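Local coordinates for BH2358 protein (Bacillus halodurans C-125, PDB 2RBD) that is of unknown function but is possibly a spore coat protein, of a family probably related to the ferritins, at residues 16-21 against 123-128. Residues are numbered along the deposited sequence; the frame is centred on the assembly and turned at random. Where two conformers were deposited one is given.
Sequences YGEVFS and GQSIRE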
ATOM      1  N   TYR A  16      -3.981 -10.495  16.454  1.00 12.79           N
ATOM      2  CA  TYR A  16      -5.150 -10.387  15.575  1.00 13.55           C
ATOM      3  C   TYR A  16      -4.812 -10.047  14.140  1.00 13.26           C
ATOM      4  O   TYR A  16      -5.431 -10.569  13.213  1.00 12.21           O
ATOM      5  CB  TYR A  16      -6.091  -9.325  16.106  1.00 12.68           C
ATOM      6  CG  TYR A  16      -7.171  -9.763  17.082  1.00 12.16           C
ATOM      7  CD1 TYR A  16      -6.970 -10.772  17.990  1.00 15.53           C
ATOM      8  CD2 TYR A  16      -8.360  -9.125  17.078  1.00 14.27           C
ATOM      9  CE1 TYR A  16      -7.981 -11.145  18.879  1.00 18.91           C
ATOM     10  CE2 TYR A  16      -9.363  -9.482  17.938  1.00 20.35           C
ATOM     11  CZ  TYR A  16      -9.160 -10.488  18.846  1.00 19.57           C
ATOM     12  OH  TYR A  16     -10.210 -10.824  19.714  1.00 21.79           O
ATOM     13  N   GLY A  17      -3.808  -9.203  13.961  1.00 12.58           N
ATOM     14  CA  GLY A  17      -3.325  -8.867  12.625  1.00 12.26           C
ATOM     15  C   GLY A  17      -2.685 -10.015  11.893  1.00 14.51           C
ATOM     16  O   GLY A  17      -2.911 -10.215  10.708  1.00 13.56           O
ATOM     17  N   GLU A  18      -1.843 -10.753  12.581  1.00 12.76           N
ATOM     18  CA  GLU A  18      -1.264 -11.934  12.012  1.00 12.26           C
ATOM     19  C   GLU A  18      -2.327 -12.941  11.580  1.00 12.56           C
ATOM     20  O   GLU A  18      -2.236 -13.527  10.496  1.00 13.79           O
ATOM     21  CB  GLU A  18      -0.296 -12.576  13.012  1.00 13.32           C
ATOM     22  CG  GLU A  18       1.027 -11.787  13.163  1.00 14.95           C
ATOM     23  CD  GLU A  18       1.870 -12.168  14.394  1.00 17.41           C
ATOM     24  OE1 GLU A  18       1.373 -12.807  15.361  1.00 16.09           O
ATOM     25  OE2 GLU A  18       3.074 -11.891  14.377  1.00 13.98           O
ATOM     26  N   VAL A  19      -3.326 -13.152  12.432  1.00 11.92           N
ATOM     27  CA  VAL A  19      -4.405 -14.059  12.086  1.00 13.28           C
ATOM     28  C   VAL A  19      -5.178 -13.555  10.864  1.00 12.62           C
ATOM     29  O   VAL A  19      -5.343 -14.283   9.868  1.00 12.68           O
ATOM     30  CB  VAL A  19      -5.352 -14.319  13.290  1.00 12.55           C
ATOM     31  CG1 VAL A  19      -6.593 -15.142  12.845  1.00 13.04           C
ATOM     32  CG2 VAL A  19      -4.580 -15.086  14.415  1.00 13.50           C
ATOM     33  N   PHE A  20      -5.617 -12.309  10.909  1.00 12.44           N
ATOM     34  CA  PHE A  20      -6.415 -11.806   9.807  1.00 13.24           C
ATOM     35  C   PHE A  20      -5.633 -11.774   8.496  1.00 12.17           C
ATOM     36  O   PHE A  20      -6.150 -12.163   7.440  1.00 10.81           O
ATOM     37  CB  PHE A  20      -6.987 -10.419  10.114  1.00 13.75           C
ATOM     38  CG  PHE A  20      -7.827  -9.866   9.024  1.00 13.03           C
ATOM     39  CD1 PHE A  20      -9.110 -10.308   8.849  1.00 14.23           C
ATOM     40  CD2 PHE A  20      -7.321  -8.943   8.144  1.00 18.52           C
ATOM     41  CE1 PHE A  20      -9.912  -9.842   7.827  1.00 19.64           C
ATOM     42  CE2 PHE A  20      -8.128  -8.460   7.123  1.00 17.74           C
ATOM     43  CZ  PHE A  20      -9.395  -8.914   6.969  1.00 14.73           C
ATOM     44  N   SER A  21      -4.392 -11.343   8.574  1.00 13.61           N
ATOM     45  CA  SER A  21      -3.587 -11.209   7.363  0.60 13.73           C
ATOM     46  C   SER A  21      -3.274 -12.563   6.712  1.00 13.73           C
ATOM     47  O   SER A  21      -3.325 -12.696   5.487  1.00 14.44           O
ATOM     48  CB  SER A  21      -2.301 -10.442   7.642  0.60 13.17           C
ATOM     49  OG  SER A  21      -2.624  -9.098   7.910  0.60 16.13           O
ATOM     50  N   GLY A 123       6.095  -6.664   7.897  1.00 14.25           N
ATOM     51  CA  GLY A 123       6.143  -5.450   8.708  1.00 15.60           C
ATOM     52  C   GLY A 123       5.286  -5.428   9.959  1.00 16.63           C
ATOM     53  O   GLY A 123       5.664  -4.803  10.952  1.00 20.20           O
ATOM     54  N   GLN A 124       4.149  -6.112   9.944  1.00 15.03           N
ATOM     55  CA  GLN A 124       3.240  -6.101  11.066  0.90 18.46           C
ATOM     56  C   GLN A 124       3.440  -7.303  11.982  1.00 16.82           C
ATOM     57  O   GLN A 124       2.811  -7.403  13.035  1.00 17.70           O
ATOM     58  CB  GLN A 124       1.807  -6.019  10.571  0.90 20.08           C
ATOM     59  CG  GLN A 124       1.248  -7.294  10.035  0.90 29.22           C
ATOM     60  CD  GLN A 124      -0.278  -7.200   9.840  0.90 34.30           C
ATOM     61  OE1 GLN A 124      -1.036  -7.996  10.415  0.90 44.04           O
ATOM     62  NE2 GLN A 124      -0.727  -6.189   9.061  0.90 41.57           N
ATOM     63  N   SER A 125       4.323  -8.193  11.589  1.00 16.11           N
ATOM     64  CA  SER A 125       4.557  -9.416  12.350  1.00 15.97           C
ATOM     65  C   SER A 125       5.359  -9.186  13.620  1.00 18.11           C
ATOM     66  O   SER A 125       6.256  -8.373  13.663  1.00 17.83           O
ATOM     67  CB  SER A 125       5.309 -10.454  11.513  1.00 17.07           C
ATOM     68  OG  SER A 125       4.458 -10.994  10.516  1.00 27.59           O
ATOM     69  N   ILE A 126       4.980  -9.902  14.661  1.00 15.86           N
ATOM     70  CA  ILE A 126       5.718  -9.950  15.927  1.00 15.54           C
ATOM     71  C   ILE A 126       6.245 -11.343  16.152  1.00 17.63           C
ATOM     72  O   ILE A 126       7.367 -11.508  16.617  1.00 19.25           O
ATOM     73  CB  ILE A 126       4.826  -9.507  17.090  1.00 14.37           C
ATOM     74  CG1 ILE A 126       4.430  -8.046  16.916  1.00 17.25           C
ATOM     75  CG2 ILE A 126       5.558  -9.717  18.430  1.00 20.28           C
ATOM     76  CD1 ILE A 126       3.551  -7.473  18.041  1.00 21.01           C
ATOM     77  N   ARG A 127       5.507 -12.360  15.733  1.00 16.42           N
ATOM     78  CA  ARG A 127       6.047 -13.716  15.775  1.00 18.30           C
ATOM     79  C   ARG A 127       7.036 -13.923  14.654  1.00 17.72           C
ATOM     80  O   ARG A 127       6.711 -13.743  13.469  1.00 17.54           O
ATOM     81  CB  ARG A 127       4.930 -14.765  15.778  1.00 18.98           C
ATOM     82  CG  ARG A 127       4.939 -15.600  17.058  1.00 25.18           C
ATOM     83  CD  ARG A 127       3.824 -16.568  17.138  1.00 23.51           C
ATOM     84  NE  ARG A 127       3.898 -17.633  16.149  1.00 20.13           N
ATOM     85  CZ  ARG A 127       3.027 -18.624  16.094  1.00 21.05           C
ATOM     86  NH1 ARG A 127       2.058 -18.720  16.990  1.00 20.98           N
ATOM     87  NH2 ARG A 127       3.124 -19.533  15.160  1.00 21.23           N
ATOM     88  N   GLU A 128       8.261 -14.305  15.017  1.00 18.06           N
ATOM     89  CA  GLU A 128       9.350 -14.374  14.040  1.00 20.78           C
ATOM     90  C   GLU A 128       9.116 -15.381  12.911  1.00 18.34           C
ATOM     91  O   GLU A 128       9.559 -15.184  11.779  1.00 19.30           O
ATOM     92  CB  GLU A 128      10.681 -14.697  14.745  1.00 21.94           C
ATOM     93  CG  GLU A 128      11.146 -13.608  15.668  1.00 30.82           C
ATOM     94  CD  GLU A 128      12.421 -13.996  16.482  1.00 37.48           C
ATOM     95  OE1 GLU A 128      12.730 -15.207  16.615  1.00 57.58           O
ATOM     96  OE2 GLU A 128      13.109 -13.068  16.982  1.00 62.26           O
TER
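Two backbone N-H groups of the 123-128 segment converge on one oxygen of E18, which reaches over from the first turn of helix 16-42. I126 N and R127 N each donate to E18 OE2, both at 2.8 Å, and both bonds run fairly straight, at 159° and 167°. R127 N uses the syn lone pair of the oxygen, on the side of E18 OE1, whereas I126 N arrives from the anti side, tilted 32° from the carboxylate plane. CG of E18 stands beside its own backbone N and the chain then runs out extended, which brings the carboxylate across to the turn while OE1 still takes the N-H of H15, just ahead of its own helix; the group is probably fixed in its rotation. Replacing E18 by alanine is likely to leave the N-H groups of I126 and R127 without their shared acceptor, and that of H15 without OE1, so the turn could shift.

Around the same oxygen the packing is van der Waals. S125 CA lies 3.5 Å from E18 OE2, and R127 CB sits 3.7 Å from that same oxygen. The side chains of R127 and E18 cross at about a right angle, and the far end of R127 leads away to a salt bridge with D129 and hydrogen bonds to the backbone carbonyl of E12 and the side chain of N73. Separately, the amide end of Q124 lies close to G17 O and S21 OG.

R127 is the N-cap of helix 128-155. Through the two bonds to OE2, the buried carboxylate of E18 ties the short connection between helices 100-124 and 128-155 to helix 16-42, at one end of a four-helix bundle consistent with the ferritin clan.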